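Local coordinates for ribosomal RNA small subunit methyltransferase E (Bacillus subtilis, PDB 1VHK), which probably methylates the N3 position of one specific uridine of 16S rRNA, using S-adenosyl-L-methionine as methyl donor and acting on the fully assembled 30S ribosomal subunit, at residues Q14-P19 and I70-E75; I44-D49 and Y146-P151; K94-I99 and T135-E140; T103-H108 and A239-L244. All coordinates share one frame; numbering follows the deposited sequence.

Interaction 1: Q14-P19 and I70-E75; sequences QIEEAP and IEWTNE
Trp72, at the end of strand 64-72, carries this contact: its indole reaches across to the last turn of helix 12-16 and meets Ile15 and Glu16. The inner part is apolar. Ile15 is buried and points at the strand, its CG2 lying 4.4 Å from Trp72 CZ2 and coming in obliquely to the ring. Its side chain, apolar throughout, suits a buried place where it packs on Leu10 as well as on the indole, while the indole rests against Ala53 of the neighbouring strand and against Phe51.

The outer part is looser and faces solvent. Glu16 sets out along the side of the helix, and with CG beside its backbone N (chi1 -69°) and a bend at chi2 it brings its carboxylate round to the pyrrole side of the indole. Glu16 OE1 stops 3.8 Å from Trp72 NE1, too far for a hydrogen bond, and the carboxylate plane stands 75° from that of the ring. Lys12, one turn back on the same helix, makes a cation-pi contact with Trp72.

Only 120 Å² is buried in all, and no hydrogen bond joins the two segments. Across this contact the helix probably gains its hold on the PUA-domain sheet mainly from dispersion and from the lysine-indole attraction, with Glu16 perhaps adding a weak electrostatic pull on the ring N-H.

Interaction 2: I44-D49 and Y146-P151; sequences ICCSQD and YRNEVP
Cys46 and Asn148 form the closest approach here. The van der Waals contacts come first: Cys46 SG, anti to its own backbone N (chi1 -168°), is directed from strand 42-46 onto the backbone of Asn148, 3.4 Å from Asn148 O and 3.7 Å from Asn148 CA. A small, polarisable thiol suits such a buried fit against main chain. Two residues earlier on the strand, Ile44 CG1 lies 3.9 Å from Tyr146 OH, the two side chains crossing at about a right angle; the phenol ring also has a cation-pi partner in Arg5.

Hydrogen bonds are supplied by neighbours. Asn148 uses both ends of its amide, ND2 donating to Gly50 O and Glu75 O while OD1 accepts from Arg77 N, so its rotation is fixed.

Charge is concentrated on Arg147, whose side chain turns away from the strand. It bridges to Glu78 and, with NH2 3.4 Å from Glu149 OE2, to its own segment, and it donates to Thr103 O and Ala107 O.

Tyr146, with positive phi (68°), ends helix 131-144 in a Schellman motif, and the loop that follows brings the methyltransferase domain, of the SPOUT class, against a strand of the PUA domain.

Interaction 3: K94-I99 and T135-E140; sequences KLEWII and TKIAKE
Ile137 lies across Glu96 at about a right angle, the methyl end of one laid over the aliphatic stem of the other. Ile137 CD1 is the atom that touches, close to Glu96 CG and CD, and the extended glutamate chain offers it carbon while its carboxylate continues past to a salt bridge with Arg133 NE. Glutamate thus serves twice at this half-exposed edge: methylenes for packing, a carboxylate for the salt bridge. The other branch of the isoleucine, CG2, points inward and lies 3.8 Å from Glu96 O.

The helices bearing these residues, 94-104 and 131-144, follow the neighbouring parallel strands 82-88 and 109-113 of the SPOUT alpha/beta fold. They run roughly parallel, their short segments inclined by 31° and 9.4 Å apart at the axes.

Deeper in, Ile99 is aimed squarely at the second helix. Its CG2, anti to the backbone N while CG1 lies beside it (chi1 -76°), touches two groups at once: Ile137 CG2 and Ala138 CB, each at 3.9 Å. The two isoleucines again cross at about a right angle. Ala138 suits its place because a single methyl lets the backbones come near, with the CA atoms of Ile99 and Ala138 6.1 Å apart. Both helices also reach the second subunit: Trp97, turned away from helix 131-144, meets Trp97 of that subunit edge-to-face, and Glu140 OE1 makes a salt bridge to its Arg235.

Interaction 4: T103-H108 and A239-L244; sequences TELGAH and APLYAL
A Schellman motif at the C-terminal end of helix 94-104 packs, through Leu105 and Ala107, on Leu241 and Leu244 of helix 239-253, the last helix of the SPOUT domain. Gly106 is the C-prime residue: its phi of 96° would push a CB against the carbonyl oxygen before it, so glycine belongs here. Its N bonds to Thr103 O at 2.9 Å, and Ala107 N turns back to Gly102 O, which closes the helix and directs the chain into strand 109-113.

Leu105, the first residue past the helix, points at the C-terminal helix and is the hub of the contact. Its CB sits 3.7 Å from Leu244 CB. Its CD1 reaches further along, to 3.9 Å from Leu241 CG, the two leucines crossing at about a right angle; the same methyl rests on the backbone at Leu241 O, an oxygen that also accepts a bond from Ser245 OG. All the touching residues are buried, and branched aliphatic chains fill such a seam without polar groups in need of partners.

The second subunit lies close by. Leu105 packs on Tyr242 of that subunit, and Glu104 makes a salt bridge to its Arg235 and a hydrogen bond to its Thr238, so the contact borders the dimer interface.

Leu244 also packs on Val83 and Ile85 of strand 82-88. Its two methyls lie over the same side of Ala107: CD1 is 4.1 Å from Ala107 CA, and CD2 4.1 Å from Ala107 CB.

How the interactions relate
From the N terminus, interaction 1 closes the first loop, returning strand 64-72 to helix 12-16 within the PUA domain. Interaction 2 opens inside that loop, at strand 42-46, and closes only at 146-151, so the two cross; it is the one contact of the four that joins the PUA and methyltransferase domains. Interaction 3 both opens and closes within the span of interaction 2, pairing two successive helices. Interaction 4 opens at 103-108, on the helix interaction 3 also uses, and closes at the C-terminal helix, crossing interactions 2 and 3. Interaction 1 closes before interactions 3 and 4 open. Interactions 2, 3 and 4 all reach the second subunit, interaction 2 through Arg147 alone.

Interaction 1: Q14-P19 and I70-E75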
loop_
_atom_site.group_PDB
_atom_site.type_symbol
_atom_site.label_atom_id
_atom_site.label_comp_id
_atom_site.label_asym_id
_atom_site.label_seq_id
_atom_site.Cartn_x
_atom_site.Cartn_y
_atom_site.Cartn_z
ATOM N N GLN A 14 12.047 24.389 -19.807
ATOM C CA GLN A 14 11.192 24.766 -20.922
ATOM C C GLN A 14 9.975 25.551 -20.430
ATOM O O GLN A 14 9.452 26.376 -21.167
ATOM C CB GLN A 14 10.720 23.577 -21.747
ATOM C CG GLN A 14 11.764 22.848 -22.544
ATOM C CD GLN A 14 11.262 21.644 -23.304
ATOM O OE1 GLN A 14 10.360 20.915 -22.893
ATOM N NE2 GLN A 14 11.860 21.401 -24.471
ATOM N N ILE A 15 9.481 25.280 -19.233
ATOM C CA ILE A 15 8.336 26.014 -18.694
ATOM C C ILE A 15 8.755 27.380 -18.179
ATOM O O ILE A 15 7.965 28.322 -18.159
ATOM C CB ILE A 15 7.652 25.217 -17.566
ATOM C CG1 ILE A 15 7.202 23.858 -18.106
ATOM C CG2 ILE A 15 6.498 25.987 -16.963
ATOM C CD1 ILE A 15 6.653 22.900 -17.088
ATOM N N GLU A 16 10.008 27.498 -17.753
ATOM C CA GLU A 16 10.563 28.753 -17.269
ATOM C C GLU A 16 10.821 29.688 -18.456
ATOM O O GLU A 16 10.749 30.905 -18.358
ATOM C CB GLU A 16 11.868 28.501 -16.512
ATOM C CG GLU A 16 11.693 27.783 -15.188
ATOM C CD GLU A 16 12.490 28.417 -14.064
ATOM O OE1 GLU A 16 11.915 29.252 -13.329
ATOM O OE2 GLU A 16 13.682 28.067 -13.926
ATOM N N GLU A 17 11.067 29.079 -19.599
ATOM C CA GLU A 17 11.336 29.727 -20.860
ATOM C C GLU A 17 10.499 30.978 -21.075
ATOM O O GLU A 17 11.077 32.058 -21.273
ATOM C CB GLU A 17 11.134 28.724 -21.993
ATOM C CG GLU A 17 11.242 29.233 -23.398
ATOM C CD GLU A 17 10.150 28.717 -24.319
ATOM O OE1 GLU A 17 9.247 29.511 -24.664
ATOM O OE2 GLU A 17 10.189 27.528 -24.716
ATOM N N ALA A 18 9.180 30.853 -21.058
ATOM C CA ALA A 18 8.256 31.964 -21.260
ATOM C C ALA A 18 7.470 32.298 -20.001
ATOM O O ALA A 18 7.570 31.598 -18.989
ATOM C CB ALA A 18 7.315 31.640 -22.403
ATOM N N PRO A 19 6.649 33.338 -20.046
ATOM C CA PRO A 19 5.895 33.814 -18.901
ATOM C C PRO A 19 4.723 32.943 -18.512
ATOM O O PRO A 19 4.268 32.966 -17.358
ATOM C CB PRO A 19 5.479 35.226 -19.263
ATOM C CG PRO A 19 6.163 35.565 -20.527
ATOM C CD PRO A 19 6.468 34.251 -21.205
ATOM N N ILE A 70 2.575 29.877 -10.293
ATOM C CA ILE A 70 2.610 30.766 -9.128
ATOM C C ILE A 70 3.574 30.323 -8.055
ATOM O O ILE A 70 4.019 31.139 -7.228
ATOM C CB ILE A 70 1.185 30.988 -8.600
ATOM C CG1 ILE A 70 0.559 29.695 -8.122
ATOM C CG2 ILE A 70 0.356 31.612 -9.728
ATOM C CD1 ILE A 70 -0.856 29.773 -7.581
ATOM N N GLU A 71 4.131 29.109 -8.162
ATOM C CA GLU A 71 5.058 28.638 -7.154
ATOM C C GLU A 71 5.752 27.336 -7.506
ATOM O O GLU A 71 5.094 26.413 -7.981
ATOM C CB GLU A 71 4.271 28.406 -5.834
ATOM C CG GLU A 71 5.195 28.450 -4.626
ATOM C CD GLU A 71 4.796 27.516 -3.514
ATOM O OE1 GLU A 71 5.687 26.764 -3.049
ATOM O OE2 GLU A 71 3.639 27.520 -3.069
ATOM N N TRP A 72 7.069 27.280 -7.317
ATOM C CA TRP A 72 7.822 26.020 -7.506
ATOM C C TRP A 72 7.939 25.383 -6.113
ATOM O O TRP A 72 8.659 25.919 -5.276
ATOM C CB TRP A 72 9.211 26.269 -8.083
ATOM C CG TRP A 72 9.145 26.599 -9.553
ATOM C CD1 TRP A 72 9.217 27.844 -10.122
ATOM C CD2 TRP A 72 8.822 25.688 -10.601
ATOM N NE1 TRP A 72 9.019 27.738 -11.483
ATOM C CE2 TRP A 72 8.783 26.437 -11.800
ATOM C CE3 TRP A 72 8.642 24.313 -10.666
ATOM C CZ2 TRP A 72 8.526 25.844 -13.038
ATOM C CZ3 TRP A 72 8.395 23.728 -11.898
ATOM C CH2 TRP A 72 8.330 24.492 -13.073
ATOM N N THR A 73 7.154 24.353 -5.859
ATOM C CA THR A 73 7.082 23.746 -4.557
ATOM C C THR A 73 8.356 23.143 -4.020
ATOM O O THR A 73 8.441 22.998 -2.792
ATOM C CB THR A 73 5.959 22.683 -4.477
ATOM O OG1 THR A 73 6.338 21.507 -5.225
ATOM C CG2 THR A 73 4.691 23.275 -5.069
ATOM N N ASN A 74 9.249 22.644 -4.846
ATOM C CA ASN A 74 10.463 21.985 -4.416
ATOM C C ASN A 74 10.198 20.707 -3.633
ATOM O O ASN A 74 11.068 20.246 -2.890
ATOM C CB ASN A 74 11.292 22.940 -3.551
ATOM C CG ASN A 74 11.970 23.998 -4.408
ATOM O OD1 ASN A 74 12.552 23.640 -5.424
ATOM N ND2 ASN A 74 11.869 25.243 -3.973
ATOM N N GLU A 75 9.036 20.128 -3.784
ATOM C CA GLU A 75 8.590 18.950 -3.085
ATOM C C GLU A 75 8.969 17.684 -3.833
ATOM O O GLU A 75 8.734 17.565 -5.028
ATOM C CB GLU A 75 7.059 19.004 -2.917
ATOM C CG GLU A 75 6.591 19.593 -1.607
ATOM C CD GLU A 75 7.085 18.835 -0.393
ATOM O OE1 GLU A 75 7.613 19.484 0.539
ATOM O OE2 GLU A 75 6.943 17.592 -0.322
#

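Interaction 2: I44-D49 and Y146-P151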
loop_
_atom_site.group_PDB
_atom_site.type_symbol
_atom_site.label_atom_id
_atom_site.label_comp_id
_atom_site.label_asym_id
_atom_site.label_seq_id
_atom_site.Cartn_x
_atom_site.Cartn_y
_atom_site.Cartn_z
ATOM N N ILE A 44 -2.038 21.582 -10.025
ATOM C CA ILE A 44 -0.692 21.147 -9.708
ATOM C C ILE A 44 -0.125 20.453 -10.959
ATOM O O ILE A 44 -0.774 19.605 -11.579
ATOM C CB ILE A 44 -0.660 20.194 -8.515
ATOM C CG1 ILE A 44 -1.497 20.721 -7.349
ATOM C CG2 ILE A 44 0.782 19.959 -8.061
ATOM C CD1 ILE A 44 -0.870 21.814 -6.534
ATOM N N CYS A 45 1.045 20.912 -11.363
ATOM C CA CYS A 45 1.738 20.381 -12.513
ATOM C C CYS A 45 3.154 19.942 -12.110
ATOM O O CYS A 45 3.858 20.582 -11.328
ATOM C CB CYS A 45 1.813 21.370 -13.660
ATOM S SG CYS A 45 0.251 21.760 -14.461
ATOM N N CYS A 46 3.524 18.825 -12.703
ATOM C CA CYS A 46 4.818 18.203 -12.528
ATOM C C CYS A 46 5.478 18.079 -13.903
ATOM O O CYS A 46 4.844 17.479 -14.758
ATOM C CB CYS A 46 4.627 16.801 -11.907
ATOM S SG CYS A 46 6.212 16.089 -11.319
ATOM N N SER A 47 6.650 18.631 -14.116
ATOM C CA SER A 47 7.345 18.537 -15.407
ATOM C C SER A 47 7.862 17.140 -15.716
ATOM O O SER A 47 7.901 16.252 -14.860
ATOM C CB SER A 47 8.515 19.520 -15.450
ATOM O OG SER A 47 9.361 19.356 -14.325
ATOM N N GLN A 48 8.446 16.948 -16.914
ATOM C CA GLN A 48 8.942 15.626 -17.272
ATOM C C GLN A 48 10.158 15.226 -16.415
ATOM O O GLN A 48 10.480 14.031 -16.380
ATOM C CB GLN A 48 9.332 15.415 -18.700
ATOM C CG GLN A 48 8.853 16.229 -19.836
ATOM C CD GLN A 48 9.646 15.943 -21.111
ATOM O OE1 GLN A 48 10.841 15.623 -21.021
ATOM N NE2 GLN A 48 8.989 16.017 -22.264
ATOM N N ASP A 49 10.883 16.198 -15.899
ATOM C CA ASP A 49 12.061 15.966 -15.098
ATOM C C ASP A 49 11.794 15.954 -13.609
ATOM O O ASP A 49 12.722 16.159 -12.812
ATOM C CB ASP A 49 13.214 16.880 -15.455
ATOM C CG ASP A 49 12.993 18.338 -15.634
ATOM O OD1 ASP A 49 14.001 19.114 -15.569
ATOM O OD2 ASP A 49 11.871 18.821 -15.896
ATOM N N TYR A 146 0.576 12.128 -5.917
ATOM C CA TYR A 146 1.547 13.200 -5.931
ATOM C C TYR A 146 2.949 12.686 -6.159
ATOM O O TYR A 146 3.896 13.133 -5.515
ATOM C CB TYR A 146 1.461 14.023 -4.630
ATOM C CG TYR A 146 0.353 15.040 -4.670
ATOM C CD1 TYR A 146 0.487 16.292 -4.103
ATOM C CD2 TYR A 146 -0.814 14.794 -5.384
ATOM C CE1 TYR A 146 -0.506 17.235 -4.189
ATOM C CE2 TYR A 146 -1.813 15.733 -5.489
ATOM C CZ TYR A 146 -1.661 16.962 -4.875
ATOM O OH TYR A 146 -2.691 17.874 -4.949
ATOM N N ARG A 147 3.065 11.735 -7.069
ATOM C CA ARG A 147 4.388 11.231 -7.443
ATOM C C ARG A 147 5.047 12.317 -8.317
ATOM O O ARG A 147 4.355 13.203 -8.816
ATOM C CB ARG A 147 4.248 9.926 -8.222
ATOM C CG ARG A 147 3.943 8.700 -7.426
ATOM C CD ARG A 147 5.109 8.250 -6.551
ATOM N NE ARG A 147 6.202 7.686 -7.318
ATOM C CZ ARG A 147 6.223 6.483 -7.870
ATOM N NH1 ARG A 147 5.197 5.658 -7.737
ATOM N NH2 ARG A 147 7.290 6.122 -8.553
ATOM N N ASN A 148 6.366 12.312 -8.388
ATOM C CA ASN A 148 7.120 13.239 -9.200
ATOM C C ASN A 148 7.463 12.586 -10.544
ATOM O O ASN A 148 8.100 13.228 -11.374
ATOM C CB ASN A 148 8.418 13.674 -8.531
ATOM C CG ASN A 148 8.154 14.561 -7.319
ATOM O OD1 ASN A 148 7.723 14.031 -6.293
ATOM N ND2 ASN A 148 8.390 15.863 -7.447
ATOM N N GLU A 149 7.041 11.342 -10.707
ATOM C CA GLU A 149 7.246 10.541 -11.866
ATOM C C GLU A 149 6.115 9.502 -12.019
ATOM O O GLU A 149 5.561 9.046 -11.028
ATOM C CB GLU A 149 8.568 9.737 -11.818
ATOM C CG GLU A 149 8.493 8.471 -10.995
ATOM C CD GLU A 149 9.387 7.334 -11.382
ATOM O OE1 GLU A 149 10.623 7.517 -11.485
ATOM O OE2 GLU A 149 8.881 6.188 -11.585
ATOM N N VAL A 150 5.916 9.072 -13.251
ATOM C CA VAL A 150 4.946 8.031 -13.577
ATOM C C VAL A 150 5.691 6.720 -13.821
ATOM O O VAL A 150 6.576 6.636 -14.681
ATOM C CB VAL A 150 4.181 8.417 -14.862
ATOM C CG1 VAL A 150 3.232 7.301 -15.260
ATOM C CG2 VAL A 150 3.472 9.758 -14.652
ATOM N N PRO A 151 5.418 5.711 -13.022
ATOM C CA PRO A 151 6.116 4.442 -13.146
ATOM C C PRO A 151 5.842 3.781 -14.491
ATOM O O PRO A 151 4.719 3.764 -14.970
ATOM C CB PRO A 151 5.645 3.600 -11.990
ATOM C CG PRO A 151 4.777 4.440 -11.162
ATOM C CD PRO A 151 4.462 5.702 -11.904
#

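Interaction 3: K94-I99 and T135-E140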
loop_
_atom_site.group_PDB
_atom_site.type_symbol
_atom_site.label_atom_id
_atom_site.label_comp_id
_atom_site.label_asym_id
_atom_site.label_seq_id
_atom_site.Cartn_x
_atom_site.Cartn_y
_atom_site.Cartn_z
ATOM N N LYS A 94 -5.947 -8.655 -10.883
ATOM C CA LYS A 94 -5.054 -8.349 -9.782
ATOM C C LYS A 94 -3.850 -7.525 -10.180
ATOM O O LYS A 94 -3.290 -6.764 -9.372
ATOM C CB LYS A 94 -4.635 -9.648 -9.086
ATOM C CG LYS A 94 -5.780 -10.381 -8.420
ATOM C CD LYS A 94 -5.465 -11.857 -8.264
ATOM C CE LYS A 94 -6.500 -12.562 -7.412
ATOM N NZ LYS A 94 -6.506 -14.026 -7.625
ATOM N N LEU A 95 -3.470 -7.583 -11.458
ATOM C CA LEU A 95 -2.345 -6.800 -11.937
ATOM C C LEU A 95 -2.635 -5.310 -11.896
ATOM O O LEU A 95 -1.735 -4.524 -11.589
ATOM C CB LEU A 95 -1.868 -7.208 -13.294
ATOM C CG LEU A 95 -0.401 -7.400 -13.566
ATOM C CD1 LEU A 95 -0.064 -7.013 -15.006
ATOM C CD2 LEU A 95 0.519 -6.693 -12.596
ATOM N N GLU A 96 -3.862 -4.900 -12.173
ATOM C CA GLU A 96 -4.233 -3.490 -12.108
ATOM C C GLU A 96 -4.152 -2.990 -10.657
ATOM O O GLU A 96 -3.725 -1.871 -10.452
ATOM C CB GLU A 96 -5.640 -3.236 -12.638
ATOM C CG GLU A 96 -5.811 -3.375 -14.133
ATOM C CD GLU A 96 -7.228 -3.055 -14.578
ATOM O OE1 GLU A 96 -8.004 -2.553 -13.733
ATOM O OE2 GLU A 96 -7.583 -3.281 -15.754
ATOM N N TRP A 97 -4.537 -3.819 -9.706
ATOM C CA TRP A 97 -4.476 -3.451 -8.291
ATOM C C TRP A 97 -3.018 -3.335 -7.863
ATOM O O TRP A 97 -2.607 -2.434 -7.154
ATOM C CB TRP A 97 -5.184 -4.516 -7.446
ATOM C CG TRP A 97 -5.957 -3.985 -6.282
ATOM C CD1 TRP A 97 -7.165 -3.333 -6.333
ATOM C CD2 TRP A 97 -5.600 -4.048 -4.892
ATOM N NE1 TRP A 97 -7.569 -2.975 -5.066
ATOM C CE2 TRP A 97 -6.630 -3.414 -4.164
ATOM C CE3 TRP A 97 -4.500 -4.572 -4.196
ATOM C CZ2 TRP A 97 -6.604 -3.300 -2.773
ATOM C CZ3 TRP A 97 -4.489 -4.456 -2.827
ATOM C CH2 TRP A 97 -5.522 -3.814 -2.124
ATOM N N ILE A 98 -2.198 -4.258 -8.418
ATOM C CA ILE A 98 -0.775 -4.237 -8.091
ATOM C C ILE A 98 -0.151 -2.964 -8.652
ATOM O O ILE A 98 0.687 -2.367 -7.989
ATOM C CB ILE A 98 -0.050 -5.494 -8.577
ATOM C CG1 ILE A 98 -0.328 -6.677 -7.645
ATOM C CG2 ILE A 98 1.458 -5.270 -8.652
ATOM C CD1 ILE A 98 -0.217 -8.047 -8.313
ATOM N N ILE A 99 -0.588 -2.541 -9.836
ATOM C CA ILE A 99 0.019 -1.360 -10.476
ATOM C C ILE A 99 -0.418 -0.103 -9.760
ATOM O O ILE A 99 0.314 0.822 -9.441
ATOM C CB ILE A 99 -0.381 -1.299 -11.974
ATOM C CG1 ILE A 99 0.453 -2.366 -12.739
ATOM C CG2 ILE A 99 -0.146 0.053 -12.621
ATOM C CD1 ILE A 99 -0.136 -2.675 -14.105
ATOM N N THR A 135 -0.623 1.260 -18.281
ATOM C CA THR A 135 0.090 2.532 -18.375
ATOM C C THR A 135 -0.810 3.685 -17.923
ATOM O O THR A 135 -0.395 4.652 -17.311
ATOM C CB THR A 135 0.467 2.774 -19.862
ATOM O OG1 THR A 135 1.431 1.782 -20.240
ATOM C CG2 THR A 135 1.058 4.124 -20.088
ATOM N N LYS A 136 -2.081 3.546 -18.257
ATOM C CA LYS A 136 -3.117 4.504 -17.906
ATOM C C LYS A 136 -3.410 4.429 -16.418
ATOM O O LYS A 136 -3.505 5.439 -15.721
ATOM C CB LYS A 136 -4.329 4.247 -18.784
ATOM C CG LYS A 136 -5.687 4.686 -18.320
ATOM C CD LYS A 136 -6.775 4.268 -19.327
ATOM C CE LYS A 136 -7.992 5.181 -19.222
ATOM N NZ LYS A 136 -8.710 4.997 -17.924
ATOM N N ILE A 137 -3.439 3.232 -15.850
ATOM C CA ILE A 137 -3.692 3.056 -14.433
ATOM C C ILE A 137 -2.576 3.624 -13.568
ATOM O O ILE A 137 -2.845 4.199 -12.515
ATOM C CB ILE A 137 -3.931 1.570 -14.115
ATOM C CG1 ILE A 137 -5.328 1.216 -14.665
ATOM C CG2 ILE A 137 -3.820 1.283 -12.631
ATOM C CD1 ILE A 137 -5.514 -0.245 -14.987
ATOM N N ALA A 138 -1.348 3.526 -14.054
ATOM C CA ALA A 138 -0.152 3.977 -13.403
ATOM C C ALA A 138 -0.042 5.496 -13.384
ATOM O O ALA A 138 0.465 6.052 -12.417
ATOM C CB ALA A 138 1.078 3.413 -14.091
ATOM N N LYS A 139 -0.474 6.119 -14.469
ATOM C CA LYS A 139 -0.493 7.555 -14.630
ATOM C C LYS A 139 -1.513 8.220 -13.705
ATOM O O LYS A 139 -1.264 9.257 -13.110
ATOM C CB LYS A 139 -0.876 7.862 -16.092
ATOM C CG LYS A 139 -0.286 9.157 -16.621
ATOM C CD LYS A 139 -1.171 9.787 -17.691
ATOM C CE LYS A 139 -0.507 11.041 -18.244
ATOM N NZ LYS A 139 -1.427 11.794 -19.130
ATOM N N GLU A 140 -2.672 7.590 -13.549
ATOM C CA GLU A 140 -3.728 8.154 -12.679
ATOM C C GLU A 140 -3.358 7.976 -11.223
ATOM O O GLU A 140 -3.378 8.897 -10.385
ATOM C CB GLU A 140 -5.041 7.518 -13.078
ATOM C CG GLU A 140 -6.322 7.951 -12.522
ATOM C CD GLU A 140 -6.545 7.809 -11.036
ATOM O OE1 GLU A 140 -6.086 6.812 -10.434
ATOM O OE2 GLU A 140 -7.176 8.732 -10.435
#

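Interaction 4: T103-H108 and A239-L244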
loop_
_atom_site.group_PDB
_atom_site.type_symbol
_atom_site.label_atom_id
_atom_site.label_comp_id
_atom_site.label_asym_id
_atom_site.label_seq_id
_atom_site.Cartn_x
_atom_site.Cartn_y
_atom_site.Cartn_z
ATOM N N THR A 103 1.985 2.037 -7.443
ATOM C CA THR A 103 2.384 3.411 -7.732
ATOM C C THR A 103 2.129 4.276 -6.488
ATOM O O THR A 103 3.040 5.004 -6.047
ATOM C CB THR A 103 1.672 3.996 -8.974
ATOM O OG1 THR A 103 1.885 3.118 -10.097
ATOM C CG2 THR A 103 2.211 5.374 -9.352
ATOM N N GLU A 104 0.940 4.173 -5.882
ATOM C CA GLU A 104 0.677 4.973 -4.676
ATOM C C GLU A 104 1.881 4.762 -3.719
ATOM O O GLU A 104 2.476 5.732 -3.291
ATOM C CB GLU A 104 -0.595 4.672 -3.938
ATOM C CG GLU A 104 -1.892 4.429 -4.628
ATOM C CD GLU A 104 -3.098 4.053 -3.790
ATOM O OE1 GLU A 104 -3.274 4.520 -2.647
ATOM O OE2 GLU A 104 -3.969 3.269 -4.271
ATOM N N LEU A 105 2.310 3.517 -3.466
ATOM C CA LEU A 105 3.398 3.233 -2.604
ATOM C C LEU A 105 4.811 3.514 -3.059
ATOM O O LEU A 105 5.761 3.116 -2.340
ATOM C CB LEU A 105 3.294 1.798 -2.035
ATOM C CG LEU A 105 2.019 1.592 -1.207
ATOM C CD1 LEU A 105 1.653 0.122 -1.146
ATOM C CD2 LEU A 105 2.151 2.203 0.186
ATOM N N GLY A 106 5.071 4.166 -4.178
ATOM C CA GLY A 106 6.389 4.506 -4.607
ATOM C C GLY A 106 7.121 3.633 -5.562
ATOM O O GLY A 106 8.293 3.951 -5.881
ATOM N N ALA A 107 6.596 2.527 -6.034
ATOM C CA ALA A 107 7.286 1.644 -6.971
ATOM C C ALA A 107 7.834 2.418 -8.157
ATOM O O ALA A 107 7.173 3.313 -8.686
ATOM C CB ALA A 107 6.290 0.593 -7.489
ATOM N N HIS A 108 9.025 2.031 -8.638
ATOM C CA HIS A 108 9.658 2.716 -9.752
ATOM C C HIS A 108 9.258 2.157 -11.100
ATOM O O HIS A 108 9.163 2.910 -12.067
ATOM C CB HIS A 108 11.202 2.770 -9.642
ATOM C CG HIS A 108 11.807 3.480 -10.827
ATOM N ND1 HIS A 108 11.755 4.860 -10.973
ATOM C CD2 HIS A 108 12.385 3.005 -11.951
ATOM C CE1 HIS A 108 12.307 5.195 -12.131
ATOM N NE2 HIS A 108 12.698 4.086 -12.735
ATOM N N ALA A 239 1.604 -9.102 -1.347
ATOM C CA ALA A 239 3.037 -9.159 -1.131
ATOM C C ALA A 239 3.827 -7.927 -1.505
ATOM O O ALA A 239 4.610 -7.416 -0.699
ATOM C CB ALA A 239 3.660 -10.369 -1.835
ATOM N N PRO A 240 3.701 -7.415 -2.721
ATOM C CA PRO A 240 4.405 -6.231 -3.156
ATOM C C PRO A 240 4.022 -4.960 -2.393
ATOM O O PRO A 240 4.802 -4.000 -2.336
ATOM C CB PRO A 240 4.046 -6.066 -4.609
ATOM C CG PRO A 240 3.242 -7.213 -5.009
ATOM C CD PRO A 240 2.912 -8.027 -3.801
ATOM N N LEU A 241 2.810 -4.918 -1.880
ATOM C CA LEU A 241 2.311 -3.769 -1.136
ATOM C C LEU A 241 3.023 -3.668 0.221
ATOM O O LEU A 241 3.583 -2.628 0.535
ATOM C CB LEU A 241 0.808 -3.922 -0.933
ATOM C CG LEU A 241 -0.098 -3.303 -1.993
ATOM C CD1 LEU A 241 0.515 -3.318 -3.401
ATOM C CD2 LEU A 241 -1.431 -4.030 -1.975
ATOM N N TYR A 242 3.076 -4.798 0.915
ATOM C CA TYR A 242 3.866 -4.924 2.135
ATOM C C TYR A 242 5.311 -4.493 1.874
ATOM O O TYR A 242 5.915 -3.668 2.575
ATOM C CB TYR A 242 3.849 -6.408 2.542
ATOM C CG TYR A 242 4.649 -6.766 3.757
ATOM C CD1 TYR A 242 3.990 -7.007 4.959
ATOM C CD2 TYR A 242 6.043 -6.875 3.732
ATOM C CE1 TYR A 242 4.689 -7.340 6.105
ATOM C CE2 TYR A 242 6.751 -7.192 4.872
ATOM C CZ TYR A 242 6.071 -7.432 6.054
ATOM O OH TYR A 242 6.748 -7.761 7.209
ATOM N N ALA A 243 5.907 -5.129 0.842
ATOM C CA ALA A 243 7.273 -4.787 0.488
ATOM C C ALA A 243 7.478 -3.304 0.238
ATOM O O ALA A 243 8.481 -2.757 0.703
ATOM C CB ALA A 243 7.749 -5.572 -0.736
ATOM N N LEU A 244 6.611 -2.616 -0.514
ATOM C CA LEU A 244 6.918 -1.212 -0.805
ATOM C C LEU A 244 6.741 -0.395 0.492
ATOM O O LEU A 244 7.480 0.548 0.716
ATOM C CB LEU A 244 6.127 -0.602 -1.886
ATOM C CG LEU A 244 6.373 -0.590 -3.354
ATOM C CD1 LEU A 244 7.798 -0.882 -3.739
ATOM C CD2 LEU A 244 5.361 -1.463 -4.110
#